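Putative periplasmic protein (PDB 4HBR) is of unknown function but belongs to the PF11396 (DUF2874) family of putative periplasmic proteins, with helices packed against an antiparallel sheet. Local coordinates at residues 2-7 / 29-34; 9-14 / 44-49; 63-68 / 96-101; 100-105 / 111-116. All blocks are in the same frame, centred on the assembly; numbering follows the deposited sequence.

How the contacts relate
All four contacts reach one antiparallel sheet, in which neighbours along the chain are also neighbours in space. Contacts 1 and 2 lie at one end, their centres about 7 Å apart. They attach the lead-in and the body of helix 6-15 to the adjacent strands 30-37 and 40-46, and Phe46 N meets Tyr31 O at 2.8 Å between them. Contacts 3 and 4, with centres about 11 Å apart, lie on the other side of the chain's centre and share Ile100 and Gln101. Contact 3 packs the approach to helix 67-75 on strand 97-104; contact 4 is the pairing of that strand with 109-115. The centres of contacts 1 and 4 are about 28 Å apart.

Contact 1 of 4, residues 2-7 / 29-34; sequences GYAPDS and AYYVAD
Pro5 and Tyr31 make a CH-pi contact that packs the lead-in of helix 6-15 against strand 30-37, part of a helix-on-antiparallel-sheet arrangement at one end of the chain. Pro5 occupies the N-cap position; its restricted phi is compatible with the place just before a helix. Its CD sits over the centre of one face of the Tyr31 ring, 3.5 Å from the centroid and only 10° off the normal. Bonded to the nitrogen, CD carries slightly polarised hydrogens that suit an aromatic face. Tyr31 carries this contact because its side chain springs from the strand toward the incoming segment. Ala4, small and buried, fits close to the ring, its CA 4.1 Å from Tyr31 CD1, while its carbonyl O accepts a hydrogen bond from Gln9 of the following helix; its methyl also touches Trp24 on strand 23-27. Tyr3 supplies the outer part of the patch. Its chi1 of 174° sets the ring beside the carbonyl carbon and brings the CD2-CE2 side to Tyr31, where the two rings meet obliquely, their planes 74° apart. At the edge of the Tyr3 ring, CE2 lies 3.7 Å from Tyr31 OH.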
loop_
_atom_site.group_PDB
_atom_site.type_symbol
_atom_site.label_atom_id
_atom_site.label_comp_id
_atom_site.label_asym_id
_atom_site.label_seq_id
_atom_site.Cartn_x
_atom_site.Cartn_y
_atom_site.Cartn_z
ATOM N N GLY A 2 -8.150 0.406 -18.976
ATOM C CA GLY A 2 -7.098 1.410 -18.851
ATOM C C GLY A 2 -5.922 1.132 -19.765
ATOM O O GLY A 2 -5.806 0.034 -20.328
ATOM N N TYR A 3 -5.036 2.123 -19.926
ATOM C CA TYR A 3 -3.881 1.947 -20.796
ATOM C C TYR A 3 -2.609 1.603 -20.023
ATOM O O TYR A 3 -2.316 2.174 -18.964
ATOM C CB TYR A 3 -3.622 3.184 -21.691
ATOM C CG TYR A 3 -2.335 3.068 -22.487
ATOM C CD1 TYR A 3 -2.251 2.228 -23.599
ATOM C CD2 TYR A 3 -1.170 3.706 -22.062
ATOM C CE1 TYR A 3 -1.051 2.060 -24.292
ATOM C CE2 TYR A 3 0.039 3.534 -22.738
ATOM C CZ TYR A 3 0.091 2.719 -23.861
ATOM O OH TYR A 3 1.272 2.558 -24.551
ATOM N N ALA A 4 -1.827 0.711 -20.639
ATOM C CA ALA A 4 -0.506 0.269 -20.244
ATOM C C ALA A 4 0.205 -0.300 -21.466
ATOM O O ALA A 4 -0.430 -1.029 -22.236
ATOM C CB ALA A 4 -0.596 -0.777 -19.153
ATOM N N PRO A 5 1.511 -0.002 -21.678
ATOM C CA PRO A 5 2.215 -0.604 -22.831
ATOM C C PRO A 5 2.221 -2.133 -22.746
ATOM O O PRO A 5 2.153 -2.686 -21.647
ATOM C CB PRO A 5 3.634 -0.038 -22.727
ATOM C CG PRO A 5 3.548 1.109 -21.762
ATOM C CD PRO A 5 2.420 0.814 -20.847
ATOM N N ASP A 6 2.293 -2.812 -23.903
ATOM C CA ASP A 6 2.287 -4.277 -23.996
ATOM C C ASP A 6 3.363 -4.914 -23.117
ATOM O O ASP A 6 3.074 -5.895 -22.415
ATOM C CB ASP A 6 2.458 -4.740 -25.458
ATOM C CG ASP A 6 1.216 -4.603 -26.328
ATOM O OD1 ASP A 6 0.091 -4.766 -25.795
ATOM O OD2 ASP A 6 1.370 -4.391 -27.557
ATOM N N SER A 7 4.580 -4.330 -23.111
ATOM C CA SER A 7 5.717 -4.815 -22.319
ATOM C C SER A 7 5.403 -4.843 -20.820
ATOM O O SER A 7 5.826 -5.767 -20.130
ATOM C CB SER A 7 6.956 -3.962 -22.576
ATOM O OG SER A 7 6.835 -2.646 -22.060
ATOM N N ALA A 29 5.190 9.121 -13.222
ATOM C CA ALA A 29 5.699 8.454 -14.439
ATOM C C ALA A 29 5.512 6.914 -14.380
ATOM O O ALA A 29 6.065 6.179 -15.203
ATOM C CB ALA A 29 7.157 8.797 -14.668
ATOM N N TYR A 30 4.697 6.435 -13.439
ATOM C CA TYR A 30 4.462 4.996 -13.319
ATOM C C TYR A 30 3.105 4.549 -13.835
ATOM O O TYR A 30 2.135 5.297 -13.749
ATOM C CB TYR A 30 4.606 4.549 -11.848
ATOM C CG TYR A 30 5.932 4.961 -11.243
ATOM C CD1 TYR A 30 7.093 4.243 -11.511
ATOM C CD2 TYR A 30 6.040 6.109 -10.455
ATOM C CE1 TYR A 30 8.326 4.650 -11.006
ATOM C CE2 TYR A 30 7.269 6.512 -9.924
ATOM C CZ TYR A 30 8.406 5.770 -10.191
ATOM O OH TYR A 30 9.616 6.130 -9.650
ATOM N N TYR A 31 3.051 3.300 -14.332
ATOM C CA TYR A 31 1.826 2.574 -14.710
ATOM C C TYR A 31 1.451 1.718 -13.514
ATOM O O TYR A 31 2.327 1.075 -12.949
ATOM C CB TYR A 31 2.007 1.724 -15.985
ATOM C CG TYR A 31 2.211 2.561 -17.227
ATOM C CD1 TYR A 31 1.130 3.146 -17.884
ATOM C CD2 TYR A 31 3.484 2.788 -17.738
ATOM C CE1 TYR A 31 1.312 3.929 -19.025
ATOM C CE2 TYR A 31 3.680 3.572 -18.875
ATOM C CZ TYR A 31 2.589 4.137 -19.520
ATOM O OH TYR A 31 2.773 4.899 -20.651
ATOM N N VAL A 32 0.180 1.756 -13.083
ATOM C CA VAL A 32 -0.269 1.004 -11.911
ATOM C C VAL A 32 -1.338 -0.020 -12.288
ATOM O O VAL A 32 -2.379 0.328 -12.857
ATOM C CB VAL A 32 -0.773 1.909 -10.762
ATOM C CG1 VAL A 32 -0.976 1.109 -9.477
ATOM C CG2 VAL A 32 0.163 3.091 -10.527
ATOM N N ALA A 33 -1.065 -1.293 -11.948
ATOM C CA ALA A 33 -1.989 -2.394 -12.134
ATOM C C ALA A 33 -2.743 -2.588 -10.843
ATOM O O ALA A 33 -2.128 -2.678 -9.791
ATOM C CB ALA A 33 -1.244 -3.656 -12.517
ATOM N N ASP A 34 -4.067 -2.617 -10.914
ATOM C CA ASP A 34 -4.973 -2.790 -9.779
ATOM C C ASP A 34 -5.832 -4.042 -10.032
ATOM O O ASP A 34 -6.495 -4.126 -11.065
ATOM C CB ASP A 34 -5.823 -1.509 -9.623
ATOM C CG ASP A 34 -6.835 -1.545 -8.500
ATOM O OD1 ASP A 34 -7.971 -2.028 -8.735
ATOM O OD2 ASP A 34 -6.524 -1.027 -7.411
#

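Contact 2 of 4, residues 9-14 / 44-49; sequences QIALKK and VWFTPD
Leu12 and Phe46 form the centre of an apolar helix-on-sheet contact, in which helix 6-15 packs on one face of the antiparallel sheet. Aliphatic-to-aromatic packing dominates. The leucine and phenylalanine side chains cross at about a right angle, and the leucine touches the ring at two points: its CB is 3.7 Å from Phe46 CZ, and its CD1 sits in the ring plane at the edge, 3.8 Å from Phe46 CE2. Leu12 starts off beside the strand rather than pointing at it, but a chi1 of -179°, which turns CG directly away from the backbone N, brings CD1 to the rim of the ring. One residue earlier, the Ala11 methyl meets Phe46 CE1 at 3.9 Å; so short a side chain allows the helix backbone to come close to a bulky ring.

Aliphatic-to-aliphatic packing extends the patch along the strand. Leu12 CD1 also reaches Val44 CG2 at 3.9 Å, so one leucine methyl bridges two residues that face the same side of the strand.

The short axes of 9-14 and 44-46 approach to 10.2 Å and run obliquely antiparallel, 141° between their directions. Leu12 further touches Ala33 and Phe35 on strand 30-37, Phe46 touches Val8 and Met15 of the helix and Trp52 of strand 52-58, and Trp45, between Val44 and Phe46, points to the opposite face of the sheet.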
loop_
_atom_site.group_PDB
_atom_site.type_symbol
_atom_site.label_atom_id
_atom_site.label_comp_id
_atom_site.label_asym_id
_atom_site.label_seq_id
_atom_site.Cartn_x
_atom_site.Cartn_y
_atom_site.Cartn_z
ATOM N N GLN A 9 2.245 -4.934 -19.489
ATOM C CA GLN A 9 1.192 -5.938 -19.303
ATOM C C GLN A 9 1.783 -7.361 -19.277
ATOM O O GLN A 9 1.343 -8.183 -18.464
ATOM C CB GLN A 9 0.121 -5.805 -20.394
ATOM C CG GLN A 9 -0.722 -4.534 -20.232
ATOM C CD GLN A 9 -1.834 -4.476 -21.230
ATOM O OE1 GLN A 9 -2.781 -5.262 -21.187
ATOM N NE2 GLN A 9 -1.739 -3.548 -22.166
ATOM N N ILE A 10 2.806 -7.636 -20.138
ATOM C CA ILE A 10 3.509 -8.931 -20.210
ATOM C C ILE A 10 4.294 -9.154 -18.897
ATOM O O ILE A 10 4.250 -10.257 -18.331
ATOM C CB ILE A 10 4.404 -9.023 -21.490
ATOM C CG1 ILE A 10 3.526 -9.190 -22.747
ATOM C CG2 ILE A 10 5.433 -10.177 -21.405
ATOM C CD1 ILE A 10 4.133 -8.697 -24.030
ATOM N N ALA A 11 4.943 -8.090 -18.390
ATOM C CA ALA A 11 5.708 -8.128 -17.140
ATOM C C ALA A 11 4.821 -8.482 -15.936
ATOM O O ALA A 11 5.244 -9.284 -15.106
ATOM C CB ALA A 11 6.406 -6.807 -16.907
ATOM N N LEU A 12 3.587 -7.918 -15.856
ATOM C CA LEU A 12 2.663 -8.223 -14.761
ATOM C C LEU A 12 2.157 -9.669 -14.856
ATOM O O LEU A 12 2.059 -10.340 -13.829
ATOM C CB LEU A 12 1.485 -7.241 -14.706
ATOM C CG LEU A 12 0.479 -7.488 -13.575
ATOM C CD1 LEU A 12 0.970 -6.913 -12.234
ATOM C CD2 LEU A 12 -0.873 -6.987 -13.946
ATOM N N LYS A 13 1.868 -10.148 -16.084
ATOM C CA LYS A 13 1.415 -11.511 -16.350
ATOM C C LYS A 13 2.460 -12.537 -15.859
ATOM O O LYS A 13 2.086 -13.554 -15.283
ATOM C CB LYS A 13 1.129 -11.680 -17.856
ATOM C CG LYS A 13 0.688 -13.072 -18.311
ATOM C CD LYS A 13 -0.670 -13.492 -17.767
ATOM C CE LYS A 13 -0.918 -14.965 -17.955
ATOM N NZ LYS A 13 -2.367 -15.277 -17.795
ATOM N N LYS A 14 3.756 -12.245 -16.050
ATOM C CA LYS A 14 4.880 -13.076 -15.614
ATOM C C LYS A 14 4.894 -13.223 -14.072
ATOM O O LYS A 14 5.116 -14.329 -13.557
ATOM C CB LYS A 14 6.197 -12.448 -16.111
ATOM C CG LYS A 14 7.343 -13.424 -16.313
ATOM C CD LYS A 14 8.632 -12.746 -16.826
ATOM C CE LYS A 14 8.685 -12.495 -18.328
ATOM N NZ LYS A 14 8.904 -13.731 -19.123
ATOM N N VAL A 44 0.395 -2.802 -8.322
ATOM C CA VAL A 44 1.798 -2.980 -8.731
ATOM C C VAL A 44 2.177 -1.804 -9.627
ATOM O O VAL A 44 1.480 -1.547 -10.605
ATOM C CB VAL A 44 2.088 -4.368 -9.417
ATOM C CG1 VAL A 44 3.591 -4.580 -9.640
ATOM C CG2 VAL A 44 1.531 -5.514 -8.594
ATOM N N TRP A 45 3.267 -1.085 -9.278
ATOM C CA TRP A 45 3.798 0.079 -10.018
ATOM C C TRP A 45 4.894 -0.372 -10.959
ATOM O O TRP A 45 5.759 -1.157 -10.573
ATOM C CB TRP A 45 4.359 1.150 -9.060
ATOM C CG TRP A 45 3.336 2.017 -8.392
ATOM C CD1 TRP A 45 3.109 3.344 -8.628
ATOM C CD2 TRP A 45 2.402 1.624 -7.374
ATOM N NE1 TRP A 45 2.118 3.811 -7.794
ATOM C CE2 TRP A 45 1.652 2.774 -7.027
ATOM C CE3 TRP A 45 2.174 0.426 -6.667
ATOM C CZ2 TRP A 45 0.651 2.748 -6.046
ATOM C CZ3 TRP A 45 1.222 0.417 -5.661
ATOM C CH2 TRP A 45 0.452 1.559 -5.378
ATOM N N PHE A 46 4.881 0.157 -12.171
ATOM C CA PHE A 46 5.856 -0.145 -13.217
ATOM C C PHE A 46 6.414 1.106 -13.850
ATOM O O PHE A 46 5.667 2.061 -14.080
ATOM C CB PHE A 46 5.193 -0.985 -14.339
ATOM C CG PHE A 46 4.829 -2.400 -13.970
ATOM C CD1 PHE A 46 5.738 -3.435 -14.146
ATOM C CD2 PHE A 46 3.562 -2.704 -13.470
ATOM C CE1 PHE A 46 5.401 -4.746 -13.792
ATOM C CE2 PHE A 46 3.218 -4.023 -13.135
ATOM C CZ PHE A 46 4.148 -5.030 -13.275
ATOM N N THR A 47 7.704 1.078 -14.218
ATOM C CA THR A 47 8.311 2.137 -15.030
ATOM C C THR A 47 7.837 1.896 -16.477
ATOM O O THR A 47 7.467 0.753 -16.794
ATOM C CB THR A 47 9.847 2.134 -14.941
ATOM O OG1 THR A 47 10.366 0.937 -15.513
ATOM C CG2 THR A 47 10.373 2.354 -13.536
ATOM N N PRO A 48 7.903 2.888 -17.402
ATOM C CA PRO A 48 7.500 2.611 -18.795
ATOM C C PRO A 48 8.346 1.506 -19.468
ATOM O O PRO A 48 7.892 0.918 -20.460
ATOM C CB PRO A 48 7.687 3.967 -19.483
ATOM C CG PRO A 48 7.557 4.967 -18.376
ATOM C CD PRO A 48 8.270 4.311 -17.236
ATOM N N ASP A 49 9.536 1.177 -18.890
ATOM C CA ASP A 49 10.444 0.130 -19.376
ATOM C C ASP A 49 10.108 -1.257 -18.782
ATOM O O ASP A 49 10.930 -2.176 -18.875
ATOM C CB ASP A 49 11.908 0.504 -19.083
ATOM C CG ASP A 49 12.402 1.698 -19.893
ATOM O OD1 ASP A 49 12.384 1.621 -21.151
ATOM O OD2 ASP A 49 12.819 2.701 -19.279
#

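Contact 3 of 4, residues 63-68 / 96-101; sequences DEVPAA and PIVAIQ
Val98 faces both Val65 and Pro66 and gives a different methyl to each, which makes this a small apolar contact between the approach to helix 67-75 and strand 97-104. The two valine side chains cross at about a right angle. Both point across the gap from their backbones, and they meet through single methyls, Val65 CG1 lying 3.8 Å from Val98 CG1. Pro66 takes the other branch: its side chain and that of Val98 point toward each other, and the ring atom CD of Pro66 stands 3.8 Å from Val98 CG2. The proline's CG is the next atom of its ring to approach, 4.3 Å from Val98 CG2.

The fork of Val98 is set by its first torsion. At a chi1 of -174°, CG1 points away from the backbone N and CG2 away from the carbonyl carbon, and the two methyls spread toward successive residues of the opposite segment. A beta-branched residue suits this place in two ways, since it favours the extended backbone of a strand and it presents a pair of methyls close to the main chain. Pro66 suits its own place, the N-cap of helix 67-75, because its ring offers the apolar CD edge to Val98.

Further along the strand, Ile100 turns to the same side, packing on Val69 and Phe73 of the helix and on Leu62. Val98 also touches Val69, and Trp88 on strand 82-90; Val65 reaches Phe70 of the helix and Val86 of strand 82-90.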
loop_
_atom_site.group_PDB
_atom_site.type_symbol
_atom_site.label_atom_id
_atom_site.label_comp_id
_atom_site.label_asym_id
_atom_site.label_seq_id
_atom_site.Cartn_x
_atom_site.Cartn_y
_atom_site.Cartn_z
ATOM N N ASP A 63 -4.817 -8.103 12.064
ATOM C CA ASP A 63 -4.508 -9.518 12.307
ATOM C C ASP A 63 -3.529 -10.086 11.234
ATOM O O ASP A 63 -3.066 -11.213 11.365
ATOM C CB ASP A 63 -5.788 -10.384 12.432
ATOM C CG ASP A 63 -6.757 -10.426 11.262
ATOM O OD1 ASP A 63 -6.423 -9.879 10.196
ATOM O OD2 ASP A 63 -7.855 -11.040 11.411
ATOM N N GLU A 64 -3.180 -9.293 10.211
ATOM C CA GLU A 64 -2.230 -9.715 9.191
ATOM C C GLU A 64 -0.802 -9.200 9.428
ATOM O O GLU A 64 0.143 -9.763 8.877
ATOM C CB GLU A 64 -2.702 -9.245 7.823
ATOM C CG GLU A 64 -4.015 -9.867 7.374
ATOM C CD GLU A 64 -4.020 -11.308 6.911
ATOM O OE1 GLU A 64 -2.929 -11.857 6.625
ATOM O OE2 GLU A 64 -5.127 -11.896 6.861
ATOM N N VAL A 65 -0.635 -8.180 10.266
ATOM C CA VAL A 65 0.646 -7.501 10.446
ATOM C C VAL A 65 1.626 -8.298 11.319
ATOM O O VAL A 65 1.196 -9.085 12.191
ATOM C CB VAL A 65 0.456 -6.048 10.994
ATOM C CG1 VAL A 65 -0.580 -5.284 10.186
ATOM C CG2 VAL A 65 0.117 -6.004 12.488
ATOM N N PRO A 66 2.955 -8.057 11.130
ATOM C CA PRO A 66 3.946 -8.646 12.061
ATOM C C PRO A 66 3.621 -8.270 13.516
ATOM O O PRO A 66 3.149 -7.167 13.748
ATOM C CB PRO A 66 5.269 -8.009 11.624
ATOM C CG PRO A 66 5.053 -7.516 10.231
ATOM C CD PRO A 66 3.603 -7.174 10.127
ATOM N N ALA A 67 3.875 -9.140 14.486
ATOM C CA ALA A 67 3.540 -8.893 15.899
ATOM C C ALA A 67 4.204 -7.606 16.451
ATOM O O ALA A 67 3.574 -6.897 17.238
ATOM C CB ALA A 67 3.927 -10.100 16.746
ATOM N N ALA A 68 5.447 -7.290 16.005
ATOM C CA ALA A 68 6.147 -6.081 16.440
ATOM C C ALA A 68 5.370 -4.817 16.034
ATOM O O ALA A 68 5.327 -3.876 16.808
ATOM C CB ALA A 68 7.554 -6.049 15.882
ATOM N N PRO A 96 10.297 -4.178 3.295
ATOM C CA PRO A 96 8.851 -3.888 3.243
ATOM C C PRO A 96 8.402 -2.933 4.359
ATOM O O PRO A 96 9.097 -2.729 5.375
ATOM C CB PRO A 96 8.200 -5.275 3.394
ATOM C CG PRO A 96 9.205 -6.105 4.065
ATOM C CD PRO A 96 10.557 -5.575 3.719
ATOM N N ILE A 97 7.238 -2.300 4.135
ATOM C CA ILE A 97 6.663 -1.323 5.066
ATOM C C ILE A 97 5.203 -1.717 5.385
ATOM O O ILE A 97 4.481 -2.172 4.504
ATOM C CB ILE A 97 6.753 0.119 4.444
ATOM C CG1 ILE A 97 8.224 0.572 4.263
ATOM C CG2 ILE A 97 5.913 1.172 5.219
ATOM C CD1 ILE A 97 8.377 1.936 3.544
ATOM N N VAL A 98 4.777 -1.515 6.635
ATOM C CA VAL A 98 3.373 -1.676 6.995
ATOM C C VAL A 98 2.776 -0.247 7.082
ATOM O O VAL A 98 3.238 0.529 7.908
ATOM C CB VAL A 98 3.104 -2.490 8.296
ATOM C CG1 VAL A 98 1.598 -2.710 8.476
ATOM C CG2 VAL A 98 3.861 -3.823 8.317
ATOM N N ALA A 99 1.790 0.095 6.236
ATOM C CA ALA A 99 1.102 1.398 6.287
ATOM C C ALA A 99 -0.283 1.187 6.921
ATOM O O ALA A 99 -1.060 0.355 6.428
ATOM C CB ALA A 99 0.973 2.002 4.891
ATOM N N ILE A 100 -0.554 1.871 8.041
ATOM C CA ILE A 100 -1.831 1.773 8.752
ATOM C C ILE A 100 -2.535 3.121 8.675
ATOM O O ILE A 100 -1.933 4.149 8.998
ATOM C CB ILE A 100 -1.654 1.280 10.232
ATOM C CG1 ILE A 100 -0.991 -0.133 10.278
ATOM C CG2 ILE A 100 -3.018 1.264 10.989
ATOM C CD1 ILE A 100 -0.523 -0.581 11.619
ATOM N N GLN A 101 -3.806 3.119 8.226
ATOM C CA GLN A 101 -4.652 4.309 8.160
ATOM C C GLN A 101 -5.671 4.177 9.266
ATOM O O GLN A 101 -6.393 3.177 9.339
ATOM C CB GLN A 101 -5.302 4.482 6.786
ATOM C CG GLN A 101 -4.295 4.673 5.638
ATOM C CD GLN A 101 -4.963 4.821 4.298
ATOM O OE1 GLN A 101 -6.115 4.465 4.097
ATOM N NE2 GLN A 101 -4.250 5.357 3.347
#

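Contact 4 of 4, residues 100-105 / 111-116; sequences IQVGKP and YQILFT
Different first torsions bring Gln101 and Gln112 side by side: CG of Gln101 is anti to the carbonyl carbon (chi1 -62°), that of Gln112 anti to the backbone N (chi1 -178°), and both chains then run extended in the same direction. Their amides end nearly coplanar, and Gln101 NE2 donates to Gln112 OE1 at 2.9 Å with an N-H...O angle of 166°. Glutamines suit the pair because one amide's N-H can match the other's carbonyl. The donor lies in the plane of the acceptor carbonyl. Thr133 OG1 bonds to the same oxygen, so OE1 is gripped by two partners, which should favour this orientation of the amide.

Beneath them runs an antiparallel beta hairpin. Gln101 and Gln112 are a non-hydrogen-bonded pair, flanked by two hydrogen-bonded ones: Ile113 N to Ile100 O measures 2.8 Å, as does Tyr111 N to Val102 O, and each pair has its reciprocal bond.

The face opposite the glutamines is mainly apolar, and its beta-branched Ile100, Val102 and Ile113 suit a strand. Val102 CG1 rests 3.6 Å from Ile113 CD1, and Ile100 CD1 reaches Phe115 CE2 at 3.7 Å. Toward the hairpin end, Lys104 lays its CG 4.0 Å from Tyr111 CE1, while its NZ forms a salt bridge with Asp80.

Helix 67-75 covers this face, through Val69 and Phe73 on Ile100 and Ala72 on Phe115; strands 82-90 and 121-126 continue the sheet on either side.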
loop_
_atom_site.group_PDB
_atom_site.type_symbol
_atom_site.label_atom_id
_atom_site.label_comp_id
_atom_site.label_asym_id
_atom_site.label_seq_id
_atom_site.Cartn_x
_atom_site.Cartn_y
_atom_site.Cartn_z
ATOM N N ILE A 100 -0.554 1.871 8.041
ATOM C CA ILE A 100 -1.831 1.773 8.752
ATOM C C ILE A 100 -2.535 3.121 8.675
ATOM O O ILE A 100 -1.933 4.149 8.998
ATOM C CB ILE A 100 -1.654 1.280 10.232
ATOM C CG1 ILE A 100 -0.991 -0.133 10.278
ATOM C CG2 ILE A 100 -3.018 1.264 10.989
ATOM C CD1 ILE A 100 -0.523 -0.581 11.619
ATOM N N GLN A 101 -3.806 3.119 8.226
ATOM C CA GLN A 101 -4.652 4.309 8.160
ATOM C C GLN A 101 -5.671 4.177 9.266
ATOM O O GLN A 101 -6.393 3.177 9.339
ATOM C CB GLN A 101 -5.302 4.482 6.786
ATOM C CG GLN A 101 -4.295 4.673 5.638
ATOM C CD GLN A 101 -4.963 4.821 4.298
ATOM O OE1 GLN A 101 -6.115 4.465 4.097
ATOM N NE2 GLN A 101 -4.250 5.357 3.347
ATOM N N VAL A 102 -5.690 5.147 10.182
ATOM C CA VAL A 102 -6.551 5.055 11.360
ATOM C C VAL A 102 -7.257 6.393 11.552
ATOM O O VAL A 102 -6.653 7.449 11.392
ATOM C CB VAL A 102 -5.722 4.575 12.613
ATOM C CG1 VAL A 102 -4.470 5.436 12.856
ATOM C CG2 VAL A 102 -6.561 4.459 13.877
ATOM N N GLY A 103 -8.554 6.332 11.801
ATOM C CA GLY A 103 -9.342 7.527 12.036
ATOM C C GLY A 103 -9.581 7.753 13.506
ATOM O O GLY A 103 -9.712 6.795 14.268
ATOM N N LYS A 104 -9.622 9.026 13.917
ATOM C CA LYS A 104 -9.959 9.441 15.281
ATOM C C LYS A 104 -11.279 10.218 15.144
ATOM O O LYS A 104 -11.255 11.428 14.956
ATOM C CB LYS A 104 -8.809 10.240 15.933
ATOM C CG LYS A 104 -7.545 9.407 16.188
ATOM C CD LYS A 104 -7.572 8.714 17.546
ATOM C CE LYS A 104 -6.595 9.337 18.502
ATOM N NZ LYS A 104 -6.780 8.808 19.879
ATOM N N PRO A 105 -12.434 9.506 15.069
ATOM C CA PRO A 105 -13.715 10.184 14.779
ATOM C C PRO A 105 -14.129 11.275 15.764
ATOM O O PRO A 105 -14.825 12.204 15.351
ATOM C CB PRO A 105 -14.739 9.036 14.796
ATOM C CG PRO A 105 -14.081 7.925 15.534
ATOM C CD PRO A 105 -12.632 8.045 15.189
ATOM N N TYR A 111 -5.292 9.604 10.254
ATOM C CA TYR A 111 -3.836 9.497 10.278
ATOM C C TYR A 111 -3.344 8.303 9.496
ATOM O O TYR A 111 -4.056 7.317 9.344
ATOM C CB TYR A 111 -3.323 9.412 11.727
ATOM C CG TYR A 111 -3.672 10.631 12.557
ATOM C CD1 TYR A 111 -4.869 10.696 13.266
ATOM C CD2 TYR A 111 -2.796 11.715 12.647
ATOM C CE1 TYR A 111 -5.195 11.809 14.037
ATOM C CE2 TYR A 111 -3.112 12.841 13.414
ATOM C CZ TYR A 111 -4.324 12.890 14.095
ATOM O OH TYR A 111 -4.662 13.985 14.858
ATOM N N GLN A 112 -2.106 8.395 9.016
ATOM C CA GLN A 112 -1.398 7.334 8.314
ATOM C C GLN A 112 -0.039 7.148 8.988
ATOM O O GLN A 112 0.730 8.116 9.123
ATOM C CB GLN A 112 -1.244 7.656 6.825
ATOM C CG GLN A 112 -0.547 6.555 6.035
ATOM C CD GLN A 112 -0.648 6.820 4.572
ATOM O OE1 GLN A 112 -1.702 6.592 3.966
ATOM N NE2 GLN A 112 0.434 7.324 3.978
ATOM N N ILE A 113 0.214 5.935 9.483
ATOM C CA ILE A 113 1.471 5.625 10.154
ATOM C C ILE A 113 2.170 4.566 9.340
ATOM O O ILE A 113 1.563 3.527 9.008
ATOM C CB ILE A 113 1.299 5.207 11.650
ATOM C CG1 ILE A 113 0.334 6.140 12.418
ATOM C CG2 ILE A 113 2.643 5.169 12.367
ATOM C CD1 ILE A 113 -0.900 5.478 12.749
ATOM N N LEU A 114 3.449 4.836 9.003
ATOM C CA LEU A 114 4.323 3.890 8.279
ATOM C C LEU A 114 5.271 3.241 9.263
ATOM O O LEU A 114 5.967 3.928 10.006
ATOM C CB LEU A 114 5.105 4.581 7.149
ATOM C CG LEU A 114 4.329 5.452 6.162
ATOM C CD1 LEU A 114 5.284 5.978 5.087
ATOM C CD2 LEU A 114 3.174 4.664 5.489
ATOM N N PHE A 115 5.289 1.918 9.274
ATOM C CA PHE A 115 6.115 1.135 10.184
ATOM C C PHE A 115 7.083 0.229 9.466
ATOM O O PHE A 115 6.740 -0.355 8.430
ATOM C CB PHE A 115 5.208 0.227 11.051
ATOM C CG PHE A 115 4.333 0.878 12.106
ATOM C CD1 PHE A 115 4.838 1.170 13.372
ATOM C CD2 PHE A 115 2.986 1.128 11.861
ATOM C CE1 PHE A 115 4.012 1.696 14.372
ATOM C CE2 PHE A 115 2.155 1.658 12.868
ATOM C CZ PHE A 115 2.675 1.934 14.116
ATOM N N THR A 116 8.245 0.003 10.077
ATOM C CA THR A 116 9.130 -1.045 9.599
ATOM C C THR A 116 8.527 -2.374 10.143
ATOM O O THR A 116 7.792 -2.312 11.149
ATOM C CB THR A 116 10.574 -0.839 10.114
ATOM O OG1 THR A 116 10.605 -1.108 11.518
ATOM C CG2 THR A 116 11.151 0.531 9.811
#